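Local coordinates for FrpC operon protein (Neisseria meningitidis, PDB 5EDF), which is the iron-regulated protein FrpD, which binds the RTX protein FrpC and is thought to take part in adhesion, though its precise role is unknown, at residues G157-A161 and S184-G188; S57-I61 and I101-K105; Y147-Y152 and T164-I170. All blocks are in the same frame, centred on the assembly; numbering follows the deposited sequence. Where two conformers were deposited one is given.

Contact 1: residues G157-A161 and S184-G188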
loop_
_atom_site.group_PDB
_atom_site.type_symbol
_atom_site.label_atom_id
_atom_site.label_comp_id
_atom_site.label_asym_id
_atom_site.label_seq_id
_atom_site.Cartn_x
_atom_site.Cartn_y
_atom_site.Cartn_z
ATOM N N GLY A 157 -5.836 5.784 -17.340
ATOM C CA GLY A 157 -7.122 6.304 -16.857
ATOM C C GLY A 157 -7.007 7.407 -15.825
ATOM O O GLY A 157 -5.953 8.024 -15.670
ATOM N N GLU A 158 -8.083 7.599 -15.076
ATOM C CA GLU A 158 -8.191 8.724 -14.147
ATOM C C GLU A 158 -7.247 8.558 -12.954
ATOM O O GLU A 158 -6.767 9.552 -12.383
ATOM C CB GLU A 158 -9.633 8.846 -13.638
ATOM C CG GLU A 158 -10.138 10.289 -13.555
ATOM C CD GLU A 158 -10.080 11.018 -14.900
ATOM O OE1 GLU A 158 -10.514 10.436 -15.921
ATOM O OE2 GLU A 158 -9.601 12.174 -14.937
ATOM N N ASN A 159 -6.975 7.288 -12.633
ATOM C CA ASN A 159 -6.267 6.877 -11.461
ATOM C C ASN A 159 -5.148 5.863 -11.825
ATOM O O ASN A 159 -5.240 4.670 -11.509
ATOM C CB ASN A 159 -7.260 6.294 -10.441
ATOM C CG ASN A 159 -8.137 7.350 -9.800
ATOM O OD1 ASN A 159 -7.791 8.518 -9.754
ATOM N ND2 ASN A 159 -9.270 6.923 -9.273
ATOM N N PRO A 160 -4.065 6.351 -12.453
ATOM C CA PRO A 160 -3.071 5.439 -12.955
ATOM C C PRO A 160 -2.277 4.738 -11.829
ATOM O O PRO A 160 -2.259 5.178 -10.673
ATOM C CB PRO A 160 -2.138 6.337 -13.761
ATOM C CG PRO A 160 -2.283 7.629 -13.175
ATOM C CD PRO A 160 -3.761 7.732 -12.841
ATOM N N ALA A 161 -1.603 3.652 -12.167
ATOM C CA ALA A 161 -0.832 2.898 -11.200
ATOM C C ALA A 161 0.250 2.138 -11.918
ATOM O O ALA A 161 0.057 1.701 -13.074
ATOM C CB ALA A 161 -1.724 1.908 -10.443
ATOM N N SER A 184 0.896 4.974 -7.370
ATOM C CA SER A 184 -0.396 5.250 -7.941
ATOM C C SER A 184 -0.847 6.656 -7.681
ATOM O O SER A 184 -0.295 7.346 -6.785
ATOM C CB SER A 184 -1.420 4.249 -7.411
ATOM O OG SER A 184 -1.687 4.457 -6.021
ATOM N N CYS A 185 -1.869 7.069 -8.408
ATOM C CA CYS A 185 -2.523 8.362 -8.227
ATOM C C CYS A 185 -4.009 8.090 -8.181
ATOM O O CYS A 185 -4.535 7.442 -9.081
ATOM C CB CYS A 185 -2.181 9.313 -9.375
ATOM S SG CYS A 185 -0.360 9.539 -9.514
ATOM N N ILE A 186 -4.637 8.495 -7.073
ATOM C CA ILE A 186 -6.040 8.200 -6.793
ATOM C C ILE A 186 -6.698 9.509 -6.394
ATOM O O ILE A 186 -6.409 10.053 -5.329
ATOM C CB ILE A 186 -6.177 7.161 -5.662
ATOM C CG1 ILE A 186 -5.491 5.865 -6.051
ATOM C CG2 ILE A 186 -7.668 6.942 -5.293
ATOM C CD1 ILE A 186 -5.310 4.837 -4.960
ATOM N N ASN A 187 -7.578 10.012 -7.239
ATOM C CA ASN A 187 -8.423 11.158 -6.877
ATOM C C ASN A 187 -7.609 12.372 -6.411
ATOM O O ASN A 187 -8.009 13.037 -5.466
ATOM C CB ASN A 187 -9.420 10.782 -5.747
ATOM C CG ASN A 187 -10.544 9.847 -6.196
ATOM O OD1 ASN A 187 -10.349 8.936 -7.005
ATOM N ND2 ASN A 187 -11.732 10.058 -5.627
ATOM N N GLY A 188 -6.477 12.659 -7.053
ATOM C CA GLY A 188 -5.645 13.826 -6.697
ATOM C C GLY A 188 -4.575 13.541 -5.647
ATOM O O GLY A 188 -3.735 14.412 -5.338
HETATM O O HOH W 1 -5.930 10.690 -9.646
#
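Asn-159 and Asn-187 join side chain to side chain and side chain to backbone where the turn of a β-hairpin, on its way into strand 161-167, runs beside the end of strand 178-186 in the large antiparallel sheet of FrpD. The contact illustrates how a carboxamide can continue strand pairing past the last true β-bridge. That bridge is the non-hydrogen-bonded pair Ala-161 and Ser-184, whose CB atoms lie 3.8 Å apart on the face covered by helix 205-224. One residue further, Cys-185 N donates to Pro-160 O over 3.0 Å. Beyond it the side chain of Asn-159 takes over. With CG anti to its carbonyl carbon (chi1 -72°), its amide reaches across to the turn that follows the neighbouring strand, and OD1 accepts a nearly straight bond from Asn-187 N at 2.9 Å, the donor standing well above the carbonyl plane. Its ND2 donates in turn to Asn-187 OD1 at 3.2 Å, almost head-on to that carbonyl; the two amide planes are 31° apart. Gln-220 of helix 205-224 also bonds to Asn-187 OD1, so two donors grip this oxygen. The ring of Pro-160 touches Cys-185, its CD coming 4.1 Å from Cys-185 CB, while SG is tied in the disulfide to Cys-108. A water donates to Asn-159 OD1 over 2.9 Å, giving that oxygen a second donor in addition to Asn-187 N.

Contact 2: residues S57-I61 and I101-K105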
loop_
_atom_site.group_PDB
_atom_site.type_symbol
_atom_site.label_atom_id
_atom_site.label_comp_id
_atom_site.label_asym_id
_atom_site.label_seq_id
_atom_site.Cartn_x
_atom_site.Cartn_y
_atom_site.Cartn_z
ATOM N N SER A 57 -3.326 19.189 10.206
ATOM C CA SER A 57 -2.729 19.693 8.960
ATOM C C SER A 57 -1.435 18.954 8.696
ATOM O O SER A 57 -0.505 19.016 9.498
ATOM C CB SER A 57 -2.446 21.189 9.074
ATOM O OG SER A 57 -3.630 21.937 9.202
ATOM N N ILE A 58 -1.372 18.192 7.606
ATOM C CA ILE A 58 -0.236 17.306 7.351
ATOM C C ILE A 58 0.169 17.379 5.883
ATOM O O ILE A 58 -0.549 17.966 5.077
ATOM C CB ILE A 58 -0.580 15.850 7.730
ATOM C CG1 ILE A 58 -1.884 15.366 7.070
ATOM C CG2 ILE A 58 -0.875 15.733 9.219
ATOM C CD1 ILE A 58 -1.845 15.207 5.697
ATOM N N ASN A 59 1.348 16.879 5.572
ATOM C CA ASN A 59 1.801 16.672 4.197
ATOM C C ASN A 59 1.682 15.231 3.746
ATOM O O ASN A 59 1.661 14.969 2.557
ATOM C CB ASN A 59 3.281 17.088 4.046
ATOM C CG ASN A 59 3.527 18.541 4.381
ATOM O OD1 ASN A 59 4.546 18.876 4.978
ATOM N ND2 ASN A 59 2.607 19.403 3.991
ATOM N N LEU A 60 1.671 14.284 4.676
ATOM C CA LEU A 60 1.531 12.883 4.340
ATOM C C LEU A 60 0.829 12.176 5.480
ATOM O O LEU A 60 0.917 12.632 6.640
ATOM C CB LEU A 60 2.888 12.202 4.046
ATOM C CG LEU A 60 3.790 11.896 5.235
ATOM C CD1 LEU A 60 3.488 10.585 5.904
ATOM C CD2 LEU A 60 5.260 11.911 4.773
ATOM N N ILE A 61 0.142 11.092 5.149
ATOM C CA ILE A 61 -0.438 10.171 6.105
ATOM C C ILE A 61 0.111 8.796 5.791
ATOM O O ILE A 61 0.179 8.426 4.620
ATOM C CB ILE A 61 -1.977 10.099 5.993
ATOM C CG1 ILE A 61 -2.610 11.498 6.121
ATOM C CG2 ILE A 61 -2.542 9.132 7.071
ATOM C CD1 ILE A 61 -4.094 11.485 5.788
ATOM N N ILE A 101 1.023 2.293 3.834
ATOM C CA ILE A 101 0.585 2.965 2.619
ATOM C C ILE A 101 0.705 4.459 2.835
ATOM O O ILE A 101 0.114 4.998 3.778
ATOM C CB ILE A 101 -0.863 2.550 2.228
ATOM C CG1 ILE A 101 -0.944 1.029 1.999
ATOM C CG2 ILE A 101 -1.303 3.373 1.007
ATOM C CD1 ILE A 101 -2.346 0.490 1.943
ATOM N N VAL A 102 1.517 5.122 2.014
ATOM C CA VAL A 102 1.820 6.538 2.191
ATOM C C VAL A 102 0.974 7.350 1.226
ATOM O O VAL A 102 1.052 7.178 0.009
ATOM C CB VAL A 102 3.307 6.814 2.053
ATOM C CG1 VAL A 102 3.593 8.324 2.176
ATOM C CG2 VAL A 102 4.108 6.047 3.086
ATOM N N ILE A 103 0.201 8.275 1.789
ATOM C CA ILE A 103 -0.750 9.106 1.060
ATOM C C ILE A 103 -0.301 10.554 1.129
ATOM O O ILE A 103 -0.078 11.083 2.228
ATOM C CB ILE A 103 -2.156 8.987 1.650
ATOM C CG1 ILE A 103 -2.610 7.544 1.681
ATOM C CG2 ILE A 103 -3.156 9.863 0.854
ATOM C CD1 ILE A 103 -3.878 7.283 2.501
ATOM N N ARG A 104 -0.204 11.202 -0.028
ATOM C CA ARG A 104 0.113 12.635 -0.148
ATOM C C ARG A 104 -0.841 13.257 -1.131
ATOM O O ARG A 104 -1.468 12.564 -1.921
ATOM C CB ARG A 104 1.537 12.873 -0.663
ATOM C CG ARG A 104 2.569 12.315 0.242
ATOM C CD ARG A 104 3.970 12.626 -0.280
ATOM N NE ARG A 104 4.245 14.022 -0.015
ATOM C CZ ARG A 104 5.048 14.501 0.945
ATOM N NH1 ARG A 104 5.768 13.710 1.720
ATOM N NH2 ARG A 104 5.143 15.800 1.090
ATOM N N LYS A 105 -0.963 14.589 -1.108
ATOM C CA LYS A 105 -1.754 15.260 -2.120
ATOM C C LYS A 105 -0.851 16.038 -3.059
ATOM O O LYS A 105 -0.411 17.118 -2.733
ATOM C CB LYS A 105 -2.812 16.143 -1.477
ATOM C CG LYS A 105 -3.863 16.654 -2.484
ATOM C CD LYS A 105 -4.863 17.593 -1.895
ATOM C CE LYS A 105 -4.260 18.929 -1.624
ATOM N NZ LYS A 105 -4.329 19.774 -2.859
HETATM O O HOH W 2 0.713 16.276 0.426
#
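Arg-104 folds its side chain over the carbonyl of Asn-59 and alongside the side chain of Leu-60, a case of a long basic chain packing through its carbons and its flat face. Its CB lies 3.8 Å from Asn-59 O. The next atom, CG, is placed anti to the carbonyl carbon (chi1 -61°) and comes nearer to the same oxygen, at 3.6 Å, while also touching Leu-60 CB. The chain bends about the CG-CD bond (chi3 75°), bringing the guanidinium back over the loop. Asn-59 O therefore sits over one face of that group, offset toward its rim, with NE and CZ both near it; NE also has a long, weak ion pair with Asp-106. At the tip the nitrogens part company: NH1 meets Leu-60 CD2 at 3.6 Å, and NH2 lies 3.7 Å from Asn-59 CB. Just after this loop the chain enters strand 61-70, which pairs antiparallel with strand 98-105 in the large sheet. Ile-61 and Ile-103 form a hydrogen-bonded pair, Ile-61 N donating to Ile-103 O at 2.9 Å and Ile-103 N to Ile-61 O at 2.8 Å. Both isoleucines turn to the face packed against Met-28 of strand 26-31. Where direct pairing gives out, a water donates to Asn-59 O and accepts from Lys-105 N, the latter bond being 2.8 Å long.

Contact 3: residues Y147-Y152 and T164-I170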
loop_
_atom_site.group_PDB
_atom_site.type_symbol
_atom_site.label_atom_id
_atom_site.label_comp_id
_atom_site.label_asym_id
_atom_site.label_seq_id
_atom_site.Cartn_x
_atom_site.Cartn_y
_atom_site.Cartn_z
ATOM N N TYR A 147 18.883 -15.217 -12.104
ATOM C CA TYR A 147 17.617 -15.091 -11.385
ATOM C C TYR A 147 16.891 -13.778 -11.669
ATOM O O TYR A 147 15.736 -13.605 -11.261
ATOM C CB TYR A 147 17.879 -15.248 -9.894
ATOM C CG TYR A 147 18.616 -16.528 -9.589
ATOM C CD1 TYR A 147 18.012 -17.763 -9.809
ATOM C CD2 TYR A 147 19.927 -16.506 -9.134
ATOM C CE1 TYR A 147 18.685 -18.949 -9.556
ATOM C CE2 TYR A 147 20.624 -17.695 -8.875
ATOM C CZ TYR A 147 19.987 -18.916 -9.086
ATOM O OH TYR A 147 20.624 -20.117 -8.843
ATOM N N PHE A 148 17.533 -12.867 -12.404
ATOM C CA PHE A 148 16.906 -11.600 -12.750
ATOM C C PHE A 148 15.558 -11.818 -13.479
ATOM O O PHE A 148 15.492 -12.443 -14.523
ATOM C CB PHE A 148 17.853 -10.802 -13.623
ATOM C CG PHE A 148 17.393 -9.426 -13.906
ATOM C CD1 PHE A 148 17.458 -8.453 -12.934
ATOM C CD2 PHE A 148 16.884 -9.098 -15.140
ATOM C CE1 PHE A 148 17.031 -7.160 -13.197
ATOM C CE2 PHE A 148 16.477 -7.835 -15.406
ATOM C CZ PHE A 148 16.520 -6.859 -14.437
ATOM N N HIS A 149 14.484 -11.275 -12.919
ATOM C CA HIS A 149 13.152 -11.479 -13.429
ATOM C C HIS A 149 12.221 -10.460 -12.775
ATOM O O HIS A 149 12.054 -10.497 -11.565
ATOM C CB HIS A 149 12.670 -12.893 -13.077
ATOM C CG HIS A 149 11.534 -13.372 -13.920
ATOM N ND1 HIS A 149 10.865 -14.550 -13.656
ATOM C CD2 HIS A 149 10.976 -12.866 -15.042
ATOM C CE1 HIS A 149 9.937 -14.739 -14.578
ATOM N NE2 HIS A 149 9.979 -13.729 -15.428
ATOM N N GLU A 150 11.625 -9.597 -13.573
ATOM C CA GLU A 150 10.774 -8.527 -13.043
ATOM C C GLU A 150 9.540 -8.417 -13.905
ATOM O O GLU A 150 9.567 -8.735 -15.111
ATOM C CB GLU A 150 11.532 -7.210 -12.964
ATOM C CG GLU A 150 12.978 -7.455 -12.516
ATOM C CD GLU A 150 13.649 -6.295 -11.833
ATOM O OE1 GLU A 150 13.388 -5.142 -12.225
ATOM O OE2 GLU A 150 14.465 -6.566 -10.917
ATOM N N PHE A 151 8.441 -8.053 -13.286
ATOM C CA PHE A 151 7.152 -7.852 -13.926
ATOM C C PHE A 151 6.637 -6.453 -13.636
ATOM O O PHE A 151 6.854 -5.916 -12.525
ATOM C CB PHE A 151 6.120 -8.823 -13.346
ATOM C CG PHE A 151 6.421 -10.248 -13.580
ATOM C CD1 PHE A 151 5.957 -10.864 -14.729
ATOM C CD2 PHE A 151 7.173 -10.974 -12.694
ATOM C CE1 PHE A 151 6.218 -12.201 -14.989
ATOM C CE2 PHE A 151 7.458 -12.331 -12.939
ATOM C CZ PHE A 151 6.964 -12.944 -14.095
ATOM N N TYR A 152 5.940 -5.855 -14.585
ATOM C CA TYR A 152 5.272 -4.590 -14.444
ATOM C C TYR A 152 3.846 -4.741 -14.854
ATOM O O TYR A 152 3.580 -5.378 -15.878
ATOM C CB TYR A 152 5.920 -3.506 -15.323
ATOM C CG TYR A 152 7.365 -3.214 -15.023
ATOM C CD1 TYR A 152 7.742 -2.159 -14.208
ATOM C CD2 TYR A 152 8.379 -4.019 -15.551
ATOM C CE1 TYR A 152 9.082 -1.906 -13.947
ATOM C CE2 TYR A 152 9.718 -3.769 -15.282
ATOM C CZ TYR A 152 10.072 -2.710 -14.485
ATOM O OH TYR A 152 11.381 -2.435 -14.251
ATOM N N THR A 164 5.210 -3.098 -9.668
ATOM C CA THR A 164 6.461 -3.775 -10.072
ATOM C C THR A 164 6.724 -4.917 -9.122
ATOM O O THR A 164 6.710 -4.755 -7.919
ATOM C CB THR A 164 7.648 -2.821 -10.066
ATOM O OG1 THR A 164 7.336 -1.626 -10.779
ATOM C CG2 THR A 164 8.905 -3.464 -10.693
ATOM N N HIS A 165 6.902 -6.109 -9.659
ATOM C CA HIS A 165 7.075 -7.337 -8.856
ATOM C C HIS A 165 8.346 -8.003 -9.325
ATOM O O HIS A 165 8.479 -8.284 -10.515
ATOM C CB HIS A 165 5.856 -8.236 -9.100
ATOM C CG HIS A 165 5.772 -9.445 -8.219
ATOM N ND1 HIS A 165 5.684 -9.367 -6.842
ATOM C CD2 HIS A 165 5.715 -10.763 -8.524
ATOM C CE1 HIS A 165 5.607 -10.590 -6.342
ATOM N NE2 HIS A 165 5.576 -11.455 -7.344
ATOM N N ARG A 166 9.311 -8.224 -8.440
ATOM C CA ARG A 166 10.638 -8.650 -8.852
ATOM C C ARG A 166 11.237 -9.707 -7.939
ATOM O O ARG A 166 10.993 -9.729 -6.728
ATOM C CB ARG A 166 11.575 -7.446 -8.914
ATOM C CG ARG A 166 11.582 -6.617 -7.651
ATOM C CD ARG A 166 12.642 -5.533 -7.641
ATOM N NE ARG A 166 12.785 -4.785 -8.895
ATOM C CZ ARG A 166 12.242 -3.594 -9.136
ATOM N NH1 ARG A 166 11.485 -2.988 -8.227
ATOM N NH2 ARG A 166 12.473 -2.996 -10.296
ATOM N N ASN A 167 12.058 -10.573 -8.515
ATOM C CA ASN A 167 12.796 -11.541 -7.725
ATOM C C ASN A 167 14.087 -10.889 -7.243
ATOM O O ASN A 167 14.853 -10.358 -8.032
ATOM C CB ASN A 167 13.133 -12.797 -8.532
ATOM C CG ASN A 167 13.580 -13.961 -7.646
ATOM O OD1 ASN A 167 13.764 -13.812 -6.438
ATOM N ND2 ASN A 167 13.774 -15.136 -8.263
ATOM N N ASN A 168 14.323 -10.920 -5.939
ATOM C CA ASN A 168 15.499 -10.301 -5.339
ATOM C C ASN A 168 16.657 -11.264 -5.153
ATOM O O ASN A 168 17.742 -10.864 -4.747
ATOM C CB ASN A 168 15.135 -9.694 -3.994
ATOM C CG ASN A 168 14.185 -8.559 -4.151
ATOM O OD1 ASN A 168 14.555 -7.516 -4.670
ATOM N ND2 ASN A 168 12.936 -8.779 -3.784
ATOM N N ARG A 169 16.416 -12.527 -5.447
ATOM C CA ARG A 169 17.459 -13.553 -5.382
ATOM C C ARG A 169 18.585 -13.273 -6.376
ATOM O O ARG A 169 18.325 -12.963 -7.547
ATOM C CB ARG A 169 16.837 -14.904 -5.691
ATOM C CG ARG A 169 17.795 -16.089 -5.565
ATOM C CD ARG A 169 17.124 -17.281 -6.150
ATOM N NE ARG A 169 17.913 -18.503 -5.986
ATOM C CZ ARG A 169 17.507 -19.706 -6.374
ATOM N NH1 ARG A 169 16.321 -19.857 -6.965
ATOM N NH2 ARG A 169 18.289 -20.761 -6.179
ATOM N N ILE A 170 19.826 -13.374 -5.908
ATOM C CA ILE A 170 20.994 -13.228 -6.791
ATOM C C ILE A 170 21.990 -14.385 -6.784
ATOM O O ILE A 170 22.909 -14.399 -7.605
ATOM C CB ILE A 170 21.769 -11.900 -6.521
ATOM C CG1 ILE A 170 22.253 -11.820 -5.063
ATOM C CG2 ILE A 170 20.903 -10.705 -6.905
ATOM C CD1 ILE A 170 23.049 -10.562 -4.757
HETATM O O HOH W 3 14.068 -15.776 -10.924
HETATM O O HOH W 4 15.049 -9.538 -10.581
HETATM O O HOH W 5 11.884 -1.026 -11.764
#
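Tyr-147 and Arg-169 make the stacking part of the contact: the guanidinium lies flat on the ring, planes 11° apart, with Arg-169 CZ 4.0 Å from the centroid of the Tyr-147 ring in an off-centre cation-pi contact. Arg-169 CD adds a CH-pi contact over the same face, and the chain extended from CG to NE lets Arg-169 span the ring. Asp-176 holds NH1 in a salt bridge, which helps fix the group's rotation. Backbone hydrogen bonds come next. The segments belong to the β-hairpin of strands 150-155 and 161-167, antiparallel at 173°, where Phe-151 and His-165 exchange two bonds and Asn-167 N donates to His-149 O at 3.1 Å. Ionic pairing occupies the face bearing Glu-150, Tyr-152, Thr-164 and Arg-166. In the conformer given, Arg-166 grips the Glu-150 carboxylate side-on, NE to OE2 at 3.2 Å and NH2 to OE1 at 3.0 Å, but from above the carboxylate plane, the two groups being turned 71° apart. Apolar contact continues there as Thr-164 CG2, anti to its backbone N, meets the Tyr-152 ring in an off-centre CH-pi contact. One water bridges the segments, donating to Tyr-147 O and accepting from Asn-167 ND2.

Overall arrangement
From the N terminus, contact 2 comes first: residues 57-61 lead into strand 61-70 and pair with 101-105 after an excursion through strand 73-77 and helix 84-93. It has closed before either other contact opens. Contact 3 begins at 147-152 and closes at 164-170 around the hairpin turn, but contact 1 opens inside that turn, at 157-161, and closes later at 184-188, so the two cross. All three reach one antiparallel sheet. Contact 1 joins strands 161-167 and 178-186, contact 3 the next pair outward, and Gly-188 O packs on Lys-105 CG to link contacts 1 and 2. Contacts 2 and 3, with centres about 29 Å apart, lie on opposite sides of the chain's centre.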